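Local coordinates for protein serpin-ZX (Arabidopsis thaliana, PDB 3LE2) that inhibits target proteases such as metacaspase-9 by offering a reactive centre loop that is cleaved and becomes covalently bound to the enzyme, thereby limiting programmed cell death, at residues N125-Q130 / V134-E139; A138-W143 / K166-N171; N98-W101 / S107-P110; Q114-E117 / A123-Q126. One frame throughout, in Å; residues are numbered along the deposited sequence. Where two conformers were deposited one is given.

Contact 1 of 4, residues N125-Q130 / V134-E139; sequences NQADFQ and VEVIAE
V136 presses both of its methyl groups against A127 CB from the same side, at the bend where strand 123-127 passes into helix 129-147, and reaches the F129 ring with CG1. The tightest approach is V136 CG1 to A127 CB at 3.4 Å, a little closer than ordinary van der Waals contact. The second methyl stands slightly farther back, with V136 CG2 lying 3.8 Å from A127 CB and also beside the backbone nitrogen of D128. With CG1 anti to the backbone N (chi1 -177°), the valine sends this branch on to the aromatic ring as well, where V136 CG1 meets F129 CE2 at 3.5 Å. The approach to the ring is oblique, and the two side chains cross at about a right angle. A127 CB takes part a second time by sitting 4.0 Å above the F129 ring plane, displaced toward the rim, so alanine, valine and phenylalanine touch one another pairwise in a small apolar cluster. No hydrogen bond joins the two segments. Within the turn F129 N makes a weak hydrogen bond to A127 O, 3.2 Å long, and D128, the N-cap residue, accepts through OD1 from the backbone N of S131. W101 on the neighbouring strand also packs against A127, placing the cluster between sheet and helix. This is the start of the helix, helix F in serpin nomenclature, that lies across the large central sheet A of the serpin fold, here held back against the edge strand from which it has just emerged.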
loop_
_atom_site.group_PDB
_atom_site.type_symbol
_atom_site.label_atom_id
_atom_site.label_comp_id
_atom_site.label_asym_id
_atom_site.label_seq_id
_atom_site.Cartn_x
_atom_site.Cartn_y
_atom_site.Cartn_z
ATOM N N ASN A 125 18.207 -15.075 -4.406
ATOM C CA ASN A 125 19.597 -15.262 -4.038
ATOM C C ASN A 125 19.743 -16.174 -2.839
ATOM O O ASN A 125 18.796 -16.378 -2.078
ATOM C CB ASN A 125 20.235 -13.912 -3.722
ATOM C CG ASN A 125 20.449 -13.070 -4.957
ATOM O OD1 ASN A 125 21.421 -13.264 -5.685
ATOM N ND2 ASN A 125 19.548 -12.129 -5.202
ATOM N N GLN A 126 20.938 -16.728 -2.681
ATOM C CA GLN A 126 21.286 -17.432 -1.460
ATOM C C GLN A 126 22.079 -16.507 -0.554
ATOM O O GLN A 126 22.714 -15.564 -1.014
ATOM C CB GLN A 126 22.127 -18.658 -1.764
ATOM C CG GLN A 126 21.409 -19.725 -2.533
ATOM C CD GLN A 126 22.370 -20.743 -3.072
ATOM O OE1 GLN A 126 22.785 -21.658 -2.358
ATOM N NE2 GLN A 126 22.760 -20.580 -4.335
ATOM N N ALA A 127 22.045 -16.787 0.737
ATOM C CA ALA A 127 22.766 -15.976 1.696
ATOM C C ALA A 127 23.253 -16.869 2.819
ATOM O O ALA A 127 22.725 -17.960 3.033
ATOM C CB ALA A 127 21.870 -14.881 2.234
ATOM N N ASP A 128 24.270 -16.403 3.528
ATOM C CA ASP A 128 24.842 -17.155 4.624
ATOM C C ASP A 128 24.199 -16.718 5.931
ATOM O O ASP A 128 24.875 -16.165 6.795
ATOM C CB ASP A 128 26.347 -16.895 4.680
ATOM C CG ASP A 128 27.083 -17.873 5.582
ATOM O OD1 ASP A 128 26.414 -18.694 6.253
ATOM O OD2 ASP A 128 28.338 -17.818 5.608
ATOM N N PHE A 129 22.896 -16.944 6.078
ATOM C CA PHE A 129 22.229 -16.594 7.333
ATOM C C PHE A 129 22.885 -17.322 8.505
ATOM O O PHE A 129 23.023 -16.778 9.601
ATOM C CB PHE A 129 20.727 -16.930 7.291
ATOM C CG PHE A 129 19.919 -16.071 6.340
ATOM C CD1 PHE A 129 19.364 -16.617 5.190
ATOM C CD2 PHE A 129 19.695 -14.726 6.613
ATOM C CE1 PHE A 129 18.606 -15.825 4.315
ATOM C CE2 PHE A 129 18.951 -13.934 5.760
ATOM C CZ PHE A 129 18.400 -14.479 4.607
ATOM N N GLN A 130 23.289 -18.560 8.265
ATOM C CA GLN A 130 23.815 -19.421 9.325
ATOM C C GLN A 130 24.984 -18.797 10.103
ATOM O O GLN A 130 25.020 -18.858 11.333
ATOM C CB GLN A 130 24.218 -20.775 8.735
ATOM C CG GLN A 130 24.288 -21.893 9.743
ATOM C CD GLN A 130 23.634 -23.159 9.239
ATOM O OE1 GLN A 130 23.043 -23.183 8.152
ATOM N NE2 GLN A 130 23.729 -24.224 10.027
ATOM N N VAL A 134 24.293 -10.856 10.109
ATOM C CA VAL A 134 24.511 -9.413 10.219
ATOM C C VAL A 134 24.931 -8.818 8.884
ATOM O O VAL A 134 24.520 -7.710 8.545
ATOM C CB VAL A 134 25.577 -9.049 11.279
ATOM C CG1 VAL A 134 25.486 -7.572 11.628
ATOM C CG2 VAL A 134 25.384 -9.876 12.524
ATOM N N GLU A 135 25.743 -9.548 8.127
ATOM C CA GLU A 135 26.148 -9.066 6.803
ATOM C C GLU A 135 25.024 -9.164 5.788
ATOM O O GLU A 135 24.898 -8.301 4.908
ATOM C CB GLU A 135 27.353 -9.832 6.258
ATOM C CG GLU A 135 28.579 -9.794 7.145
ATOM C CD GLU A 135 29.051 -8.378 7.457
ATOM O OE1 GLU A 135 28.830 -7.450 6.634
ATOM O OE2 GLU A 135 29.656 -8.208 8.534
ATOM N N VAL A 136 24.231 -10.232 5.879
ATOM C CA VAL A 136 23.132 -10.440 4.928
ATOM C C VAL A 136 22.112 -9.310 5.036
ATOM O O VAL A 136 21.684 -8.755 4.037
ATOM C CB VAL A 136 22.431 -11.806 5.132
ATOM C CG1 VAL A 136 21.348 -12.018 4.069
ATOM C CG2 VAL A 136 23.457 -12.957 5.114
ATOM N N ILE A 137 21.754 -8.950 6.263
ATOM C CA ILE A 137 20.873 -7.807 6.507
ATOM C C ILE A 137 21.358 -6.545 5.783
ATOM O O ILE A 137 20.586 -5.889 5.081
ATOM C CB ILE A 137 20.741 -7.517 8.020
ATOM C CG1 ILE A 137 20.140 -8.728 8.737
ATOM C CG2 ILE A 137 19.916 -6.247 8.264
ATOM C CD1 ILE A 137 20.155 -8.618 10.247
ATOM N N ALA A 138 22.639 -6.209 5.938
ATOM C CA ALA A 138 23.173 -5.013 5.285
ATOM C C ALA A 138 23.146 -5.168 3.778
ATOM O O ALA A 138 22.817 -4.220 3.049
ATOM C CB ALA A 138 24.595 -4.695 5.765
ATOM N N GLU A 139 23.492 -6.366 3.318
ATOM C CA GLU A 139 23.502 -6.668 1.889
ATOM C C GLU A 139 22.115 -6.489 1.263
ATOM O O GLU A 139 21.980 -5.889 0.196
ATOM C CB GLU A 139 24.037 -8.087 1.645
ATOM C CG GLU A 139 23.910 -8.572 0.198
ATOM C CD GLU A 139 24.465 -9.980 -0.017
ATOM O OE1 GLU A 139 24.298 -10.844 0.877
ATOM O OE2 GLU A 139 25.064 -10.225 -1.090
#

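Contact 2 of 4, residues A138-W143 / K166-N171; sequences AEVNSW and KLIFAN
The backbone bond from S142 N to A138 O, 2.8 Å long, closes the helical turn around V140, the residue that leans on A170; W143 follows. This turn belongs to helix F of the serpin fold, which lies over the main sheet, sheet A; here it faces strand 167-171. The two short axes pass 10.0 Å apart at their closest and run in roughly the same direction, 30° from parallel. Between them the contact is carried mainly by V140. A chi1 of 175° sets CG1 trans to the backbone N and directs this branch at the sheet, where V140 CG1 rests on A170 CB at 3.8 Å. The other branch leans toward I168, but more loosely: V140 CG2 and I168 CD1 are 4.5 Å apart in one of the two conformers modelled for that isoleucine, so this second touch is doubtful. One turn along from V140, W143 brings its six-membered ring to the backbone of the strand rather than to a side chain and approaches A170 O obliquely. W101, on the strand paired with 167-176, meets the indole of W143 edge-to-face and also touches V140, extending the apolar seam beyond A170 and I168. N141, whose CB points away from the strand, accepts through OD1 from the backbone N of L156. Strand 167-176 also borders strand 326-335, and in serpins generally the cleaved reactive centre loop enters sheet A between these two strands. Next to the strand contact, the W143 indole receives V140 O at its edge and in its plane, while its CZ3 lies 4.4 Å from A170 O.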
loop_
_atom_site.group_PDB
_atom_site.type_symbol
_atom_site.label_atom_id
_atom_site.label_comp_id
_atom_site.label_asym_id
_atom_site.label_seq_id
_atom_site.Cartn_x
_atom_site.Cartn_y
_atom_site.Cartn_z
ATOM N N ALA A 138 22.639 -6.209 5.938
ATOM C CA ALA A 138 23.173 -5.013 5.285
ATOM C C ALA A 138 23.146 -5.168 3.778
ATOM O O ALA A 138 22.817 -4.220 3.049
ATOM C CB ALA A 138 24.595 -4.695 5.765
ATOM N N GLU A 139 23.492 -6.366 3.318
ATOM C CA GLU A 139 23.502 -6.668 1.889
ATOM C C GLU A 139 22.115 -6.489 1.263
ATOM O O GLU A 139 21.980 -5.889 0.196
ATOM C CB GLU A 139 24.037 -8.087 1.645
ATOM C CG GLU A 139 23.910 -8.572 0.198
ATOM C CD GLU A 139 24.465 -9.980 -0.017
ATOM O OE1 GLU A 139 24.298 -10.844 0.877
ATOM O OE2 GLU A 139 25.064 -10.225 -1.090
ATOM N N VAL A 140 21.090 -7.011 1.936
ATOM C CA VAL A 140 19.714 -6.891 1.445
ATOM C C VAL A 140 19.298 -5.423 1.444
ATOM O O VAL A 140 18.682 -4.931 0.491
ATOM C CB VAL A 140 18.725 -7.728 2.291
ATOM C CG1 VAL A 140 17.304 -7.487 1.851
ATOM C CG2 VAL A 140 19.060 -9.221 2.209
ATOM N N ASN A 141 19.667 -4.713 2.504
ATOM C CA ASN A 141 19.386 -3.283 2.555
ATOM C C ASN A 141 20.067 -2.483 1.442
ATOM O O ASN A 141 19.436 -1.642 0.810
ATOM C CB ASN A 141 19.667 -2.707 3.945
ATOM C CG ASN A 141 18.549 -3.016 4.910
ATOM O OD1 ASN A 141 17.435 -3.305 4.489
ATOM N ND2 ASN A 141 18.835 -2.981 6.202
ATOM N N SER A 142 21.341 -2.763 1.189
ATOM C CA SER A 142 22.067 -2.086 0.119
ATOM C C SER A 142 21.421 -2.393 -1.222
ATOM O O SER A 142 21.262 -1.517 -2.076
ATOM C CB SER A 142 23.547 -2.521 0.099
ATOM O OG SER A 142 24.257 -2.032 1.233
ATOM N N TRP A 143 21.061 -3.658 -1.405
ATOM C CA TRP A 143 20.363 -4.080 -2.608
ATOM C C TRP A 143 19.052 -3.303 -2.841
ATOM O O TRP A 143 18.805 -2.801 -3.935
ATOM C CB TRP A 143 20.092 -5.582 -2.548
ATOM C CG TRP A 143 19.197 -6.043 -3.639
ATOM C CD1 TRP A 143 19.566 -6.451 -4.894
ATOM C CD2 TRP A 143 17.769 -6.127 -3.593
ATOM N NE1 TRP A 143 18.457 -6.793 -5.620
ATOM C CE2 TRP A 143 17.341 -6.608 -4.844
ATOM C CE3 TRP A 143 16.814 -5.861 -2.607
ATOM C CZ2 TRP A 143 15.997 -6.819 -5.141
ATOM C CZ3 TRP A 143 15.481 -6.069 -2.899
ATOM C CH2 TRP A 143 15.084 -6.545 -4.157
ATOM N N LYS A 166 15.897 -18.968 7.386
ATOM C CA LYS A 166 16.006 -19.870 6.242
ATOM C C LYS A 166 15.539 -19.228 4.959
ATOM O O LYS A 166 16.218 -19.330 3.940
ATOM C CB LYS A 166 15.229 -21.162 6.492
ATOM C CG LYS A 166 15.770 -21.977 7.671
ATOM C CD LYS A 166 17.228 -22.401 7.441
ATOM C CE LYS A 166 17.780 -23.147 8.647
ATOM N NZ LYS A 166 19.271 -23.296 8.591
ATOM N N LEU A 167 14.381 -18.567 5.008
ATOM C CA LEU A 167 13.783 -17.980 3.807
ATOM C C LEU A 167 13.081 -16.663 4.095
ATOM O O LEU A 167 12.157 -16.600 4.908
ATOM C CB LEU A 167 12.796 -18.958 3.154
ATOM C CG LEU A 167 12.031 -18.456 1.933
ATOM C CD1 LEU A 167 12.937 -18.175 0.742
ATOM C CD2 LEU A 167 10.969 -19.463 1.561
ATOM N N ILE A 168 13.523 -15.607 3.421
ATOM C CA ILE A 168 12.924 -14.290 3.594
ATOM C C ILE A 168 12.545 -13.633 2.270
ATOM O O ILE A 168 13.113 -13.934 1.213
ATOM C CB ILE A 168 13.864 -13.328 4.352
ATOM C CG1 ILE A 168 15.101 -13.017 3.500
ATOM C CG2 ILE A 168 14.225 -13.902 5.717
ATOM C CD1 ILE A 168 15.999 -11.938 4.069
ATOM N N PHE A 169 11.578 -12.730 2.340
ATOM C CA PHE A 169 11.246 -11.899 1.208
ATOM C C PHE A 169 11.431 -10.449 1.624
ATOM O O PHE A 169 11.102 -10.070 2.744
ATOM C CB PHE A 169 9.823 -12.180 0.752
ATOM C CG PHE A 169 9.658 -13.546 0.166
ATOM C CD1 PHE A 169 9.891 -13.767 -1.187
ATOM C CD2 PHE A 169 9.312 -14.619 0.969
ATOM C CE1 PHE A 169 9.757 -15.032 -1.723
ATOM C CE2 PHE A 169 9.179 -15.879 0.436
ATOM C CZ PHE A 169 9.400 -16.088 -0.909
ATOM N N ALA A 170 11.997 -9.644 0.743
ATOM C CA ALA A 170 12.154 -8.242 1.055
ATOM C C ALA A 170 11.484 -7.475 -0.051
ATOM O O ALA A 170 11.781 -7.685 -1.227
ATOM C CB ALA A 170 13.630 -7.858 1.178
ATOM N N ASN A 171 10.562 -6.601 0.332
ATOM C CA ASN A 171 9.762 -5.885 -0.639
ATOM C C ASN A 171 9.587 -4.428 -0.233
ATOM O O ASN A 171 9.384 -4.114 0.941
ATOM C CB ASN A 171 8.408 -6.580 -0.820
ATOM C CG ASN A 171 7.552 -5.911 -1.872
ATOM O OD1 ASN A 171 7.167 -4.752 -1.722
ATOM N ND2 ASN A 171 7.251 -6.635 -2.951
#

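Contact 3 of 4, residues N98-W101 / S107-P110; sequences NGAW and SFKP
The connection from strand 93-103 of serpin sheet A to helix 110-119 turns one aromatic ring, F108, back onto the strand it has just left, where it meets A100. The touching is done by the far end of the phenyl group: F108 CZ lies 4.3 Å from A100 CB, an oblique approach to the ring and a modest van der Waals contact. The same atom comes to the strand backbone, with F108 CZ 4.4 Å from W101 C, and here the carbonyl carbon lies at the ring edge, near its plane. A chi1 of -60° places CG beside the backbone N of F108 and extends the ring from the loop toward the sheet. L167 and S124, on the strands flanking 93-103, also pack against F108, and M312 joins them from a loop, so the phenyl group is buried although the segment around it has no regular structure. Immediately afterwards K109 occupies the N-cap position and P110 begins the helix. S107, on the other side of the phenylalanine, is hydrogen-bonded through OG to E314 OE1. Neighbouring residues on the strand serve different faces of the sheet: A100 directs its CB to the loop, whereas W101 turns away from it and joins W143 beneath helix 129-147. On that second face the W101 indole folds back along its own strand over the glycine two residues earlier, W101 CZ3 approaching G99 CA to 3.7 Å.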
loop_
_atom_site.group_PDB
_atom_site.type_symbol
_atom_site.label_atom_id
_atom_site.label_comp_id
_atom_site.label_asym_id
_atom_site.label_seq_id
_atom_site.Cartn_x
_atom_site.Cartn_y
_atom_site.Cartn_z
ATOM N N ASN A 98 11.962 -5.960 -5.016
ATOM C CA ASN A 98 11.312 -7.237 -4.837
ATOM C C ASN A 98 12.280 -8.417 -4.939
ATOM O O ASN A 98 12.855 -8.686 -5.999
ATOM C CB ASN A 98 10.178 -7.353 -5.856
ATOM C CG ASN A 98 9.263 -8.483 -5.551
ATOM O OD1 ASN A 98 8.959 -8.754 -4.388
ATOM N ND2 ASN A 98 8.834 -9.181 -6.585
ATOM N N GLY A 99 12.475 -9.123 -3.832
ATOM C CA GLY A 99 13.487 -10.166 -3.811
ATOM C C GLY A 99 13.282 -11.248 -2.772
ATOM O O GLY A 99 12.575 -11.054 -1.778
ATOM N N ALA A 100 13.906 -12.399 -3.018
ATOM C CA ALA A 100 13.893 -13.505 -2.075
ATOM C C ALA A 100 15.314 -13.989 -1.790
ATOM O O ALA A 100 16.141 -14.089 -2.686
ATOM C CB ALA A 100 13.051 -14.647 -2.626
ATOM N N TRP A 101 15.586 -14.282 -0.529
ATOM C CA TRP A 101 16.873 -14.824 -0.125
ATOM C C TRP A 101 16.638 -16.094 0.668
ATOM O O TRP A 101 15.748 -16.164 1.515
ATOM C CB TRP A 101 17.641 -13.822 0.752
ATOM C CG TRP A 101 18.362 -12.716 -0.004
ATOM C CD1 TRP A 101 19.710 -12.630 -0.254
ATOM C CD2 TRP A 101 17.773 -11.549 -0.599
ATOM N NE1 TRP A 101 19.990 -11.484 -0.969
ATOM C CE2 TRP A 101 18.820 -10.802 -1.187
ATOM C CE3 TRP A 101 16.460 -11.061 -0.685
ATOM C CZ2 TRP A 101 18.595 -9.597 -1.848
ATOM C CZ3 TRP A 101 16.241 -9.871 -1.343
ATOM C CH2 TRP A 101 17.303 -9.153 -1.921
ATOM N N SER A 107 18.867 -24.146 -2.187
ATOM C CA SER A 107 18.958 -23.570 -3.516
ATOM C C SER A 107 17.588 -23.669 -4.175
ATOM O O SER A 107 16.877 -24.654 -3.990
ATOM C CB SER A 107 20.031 -24.288 -4.340
ATOM O OG SER A 107 20.097 -25.660 -4.002
ATOM N N PHE A 108 17.211 -22.634 -4.918
ATOM C CA PHE A 108 15.923 -22.606 -5.587
ATOM C C PHE A 108 15.996 -23.504 -6.797
ATOM O O PHE A 108 17.065 -23.663 -7.379
ATOM C CB PHE A 108 15.572 -21.183 -6.038
ATOM C CG PHE A 108 15.477 -20.193 -4.914
ATOM C CD1 PHE A 108 14.416 -20.230 -4.024
ATOM C CD2 PHE A 108 16.449 -19.218 -4.747
ATOM C CE1 PHE A 108 14.327 -19.309 -2.973
ATOM C CE2 PHE A 108 16.370 -18.296 -3.702
ATOM C CZ PHE A 108 15.307 -18.340 -2.814
ATOM N N LYS A 109 14.868 -24.102 -7.167
ATOM C CA LYS A 109 14.771 -24.790 -8.443
ATOM C C LYS A 109 15.024 -23.752 -9.506
ATOM O O LYS A 109 14.393 -22.700 -9.496
ATOM C CB LYS A 109 13.376 -25.378 -8.656
ATOM C CG LYS A 109 13.112 -26.658 -7.901
ATOM C CD LYS A 109 11.808 -27.315 -8.342
ATOM C CE LYS A 109 11.547 -28.598 -7.549
ATOM N NZ LYS A 109 10.373 -29.361 -8.062
ATOM N N PRO A 110 15.947 -24.039 -10.431
ATOM C CA PRO A 110 16.245 -23.113 -11.527
ATOM C C PRO A 110 14.969 -22.557 -12.139
ATOM O O PRO A 110 14.901 -21.365 -12.447
ATOM C CB PRO A 110 16.967 -23.999 -12.536
ATOM C CG PRO A 110 17.660 -25.008 -11.687
ATOM C CD PRO A 110 16.737 -25.278 -10.522
#

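Contact 4 of 4, residues Q114-E117 / A123-Q126; sequences QLLE and ASNQ
Two torsions set L116 against strand 123-126: CG lies anti to the carbonyl carbon (chi1 -71°), carrying the isobutyl group off the helix toward the strand, and chi2 of -149°, some way from a staggered value, swings CD1 to its foremost point. That single methyl makes the contact. L116 CD1 rests on S124 CB at 4.0 Å, and the same methyl stands 4.3 Å from A123 O. S124 offers its CB rather than its hydroxyl to the leucine: with OG placed between the backbone N and the carbonyl carbon (chi1 46°), the oxygen remains 4.5 Å from L116 CD1. Both are loose van der Waals approaches, one to a carbon and one to a carbonyl oxygen, and no hydrogen bond links the two segments. The helix here, 110-119, is the crossover of a beta-alpha-beta unit: strand 93-103 leads into it, and strand 123-127 follows it and lies parallel to the first at the margin of serpin sheet A. A backbone hydrogen bond between L116 and A122 helps to hold the short return from helix to strand. S124 also touches F108, from the loop that starts the crossover, and L116 reaches I46 on helix 37-49, so the leucine is buried between that helix and the edge strand. On the outer side of the helix Q114 NE2 is hydrogen-bonded to D118 OD2, one turn along. A123 turns its carbonyl toward L116, while its CB points away, and the W143 indole lies near that methyl on the other side of the strand.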
loop_
_atom_site.group_PDB
_atom_site.type_symbol
_atom_site.label_atom_id
_atom_site.label_comp_id
_atom_site.label_asym_id
_atom_site.label_seq_id
_atom_site.Cartn_x
_atom_site.Cartn_y
_atom_site.Cartn_z
ATOM N N GLN A 114 13.445 -18.573 -12.646
ATOM C CA GLN A 114 13.088 -17.944 -13.910
ATOM C C GLN A 114 11.704 -17.312 -13.804
ATOM O O GLN A 114 11.484 -16.178 -14.233
ATOM C CB GLN A 114 13.118 -18.974 -15.043
ATOM C CG GLN A 114 13.026 -18.361 -16.432
ATOM C CD GLN A 114 14.201 -17.445 -16.743
ATOM O OE1 GLN A 114 15.356 -17.881 -16.766
ATOM N NE2 GLN A 114 13.910 -16.172 -16.988
ATOM N N LEU A 115 10.770 -18.059 -13.231
ATOM C CA LEU A 115 9.436 -17.544 -12.974
ATOM C C LEU A 115 9.529 -16.216 -12.215
ATOM O O LEU A 115 8.898 -15.224 -12.595
ATOM C CB LEU A 115 8.632 -18.572 -12.186
ATOM C CG LEU A 115 7.280 -18.145 -11.625
ATOM C CD1 LEU A 115 6.393 -17.599 -12.733
ATOM C CD2 LEU A 115 6.619 -19.321 -10.906
ATOM N N LEU A 116 10.336 -16.196 -11.156
ATOM C CA LEU A 116 10.532 -14.971 -10.388
ATOM C C LEU A 116 11.039 -13.849 -11.279
ATOM O O LEU A 116 10.619 -12.702 -11.140
ATOM C CB LEU A 116 11.510 -15.187 -9.237
ATOM C CG LEU A 116 10.979 -16.031 -8.086
ATOM C CD1 LEU A 116 11.611 -15.576 -6.770
ATOM C CD2 LEU A 116 9.478 -15.899 -8.043
ATOM N N GLU A 117 11.939 -14.192 -12.194
ATOM C CA GLU A 117 12.562 -13.213 -13.080
ATOM C C GLU A 117 11.586 -12.682 -14.132
ATOM O O GLU A 117 11.641 -11.507 -14.502
ATOM C CB GLU A 117 13.796 -13.829 -13.755
ATOM C CG GLU A 117 14.451 -12.952 -14.820
ATOM C CD GLU A 117 15.857 -13.420 -15.196
ATOM O OE1 GLU A 117 16.248 -14.543 -14.803
ATOM O OE2 GLU A 117 16.575 -12.664 -15.886
ATOM N N ALA A 123 14.300 -10.674 -7.789
ATOM C CA ALA A 123 15.594 -11.319 -7.615
ATOM C C ALA A 123 15.442 -12.532 -6.721
ATOM O O ALA A 123 14.529 -12.602 -5.915
ATOM C CB ALA A 123 16.582 -10.345 -6.999
ATOM N N SER A 124 16.342 -13.491 -6.855
ATOM C CA SER A 124 16.384 -14.599 -5.910
ATOM C C SER A 124 17.839 -14.921 -5.673
ATOM O O SER A 124 18.619 -15.008 -6.622
ATOM C CB SER A 124 15.631 -15.825 -6.437
ATOM O OG SER A 124 15.960 -16.105 -7.789
ATOM N N ASN A 125 18.207 -15.075 -4.406
ATOM C CA ASN A 125 19.597 -15.262 -4.038
ATOM C C ASN A 125 19.743 -16.174 -2.839
ATOM O O ASN A 125 18.796 -16.378 -2.078
ATOM C CB ASN A 125 20.235 -13.912 -3.722
ATOM C CG ASN A 125 20.449 -13.070 -4.957
ATOM O OD1 ASN A 125 21.421 -13.264 -5.685
ATOM N ND2 ASN A 125 19.548 -12.129 -5.202
ATOM N N GLN A 126 20.938 -16.728 -2.681
ATOM C CA GLN A 126 21.286 -17.432 -1.460
ATOM C C GLN A 126 22.079 -16.507 -0.554
ATOM O O GLN A 126 22.714 -15.564 -1.014
ATOM C CB GLN A 126 22.127 -18.658 -1.764
ATOM C CG GLN A 126 21.409 -19.725 -2.533
ATOM C CD GLN A 126 22.370 -20.743 -3.072
ATOM O OE1 GLN A 126 22.785 -21.658 -2.358
ATOM N NE2 GLN A 126 22.760 -20.580 -4.335
#

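Overall arrangement
All four contacts gather at one edge of sheet A, and none depends on a hydrogen bond across its segments. Contacts 1 and 2 share helix 129-147 and cover one face of the sheet: they meet where F129 approaches I168, in one of the two conformers modelled for that isoleucine. Contacts 3 and 4, whose centres are about 4 Å apart, lie on the other face, with the loop and helix 110-119. The strands between are joined by backbone bonds, A100 O to N125 N and G99 O to A170 N, both probable. Contacts 1, 2 and 3 are buried, contact 4 partly so; contact 1 packs tightly, whereas the others are looser.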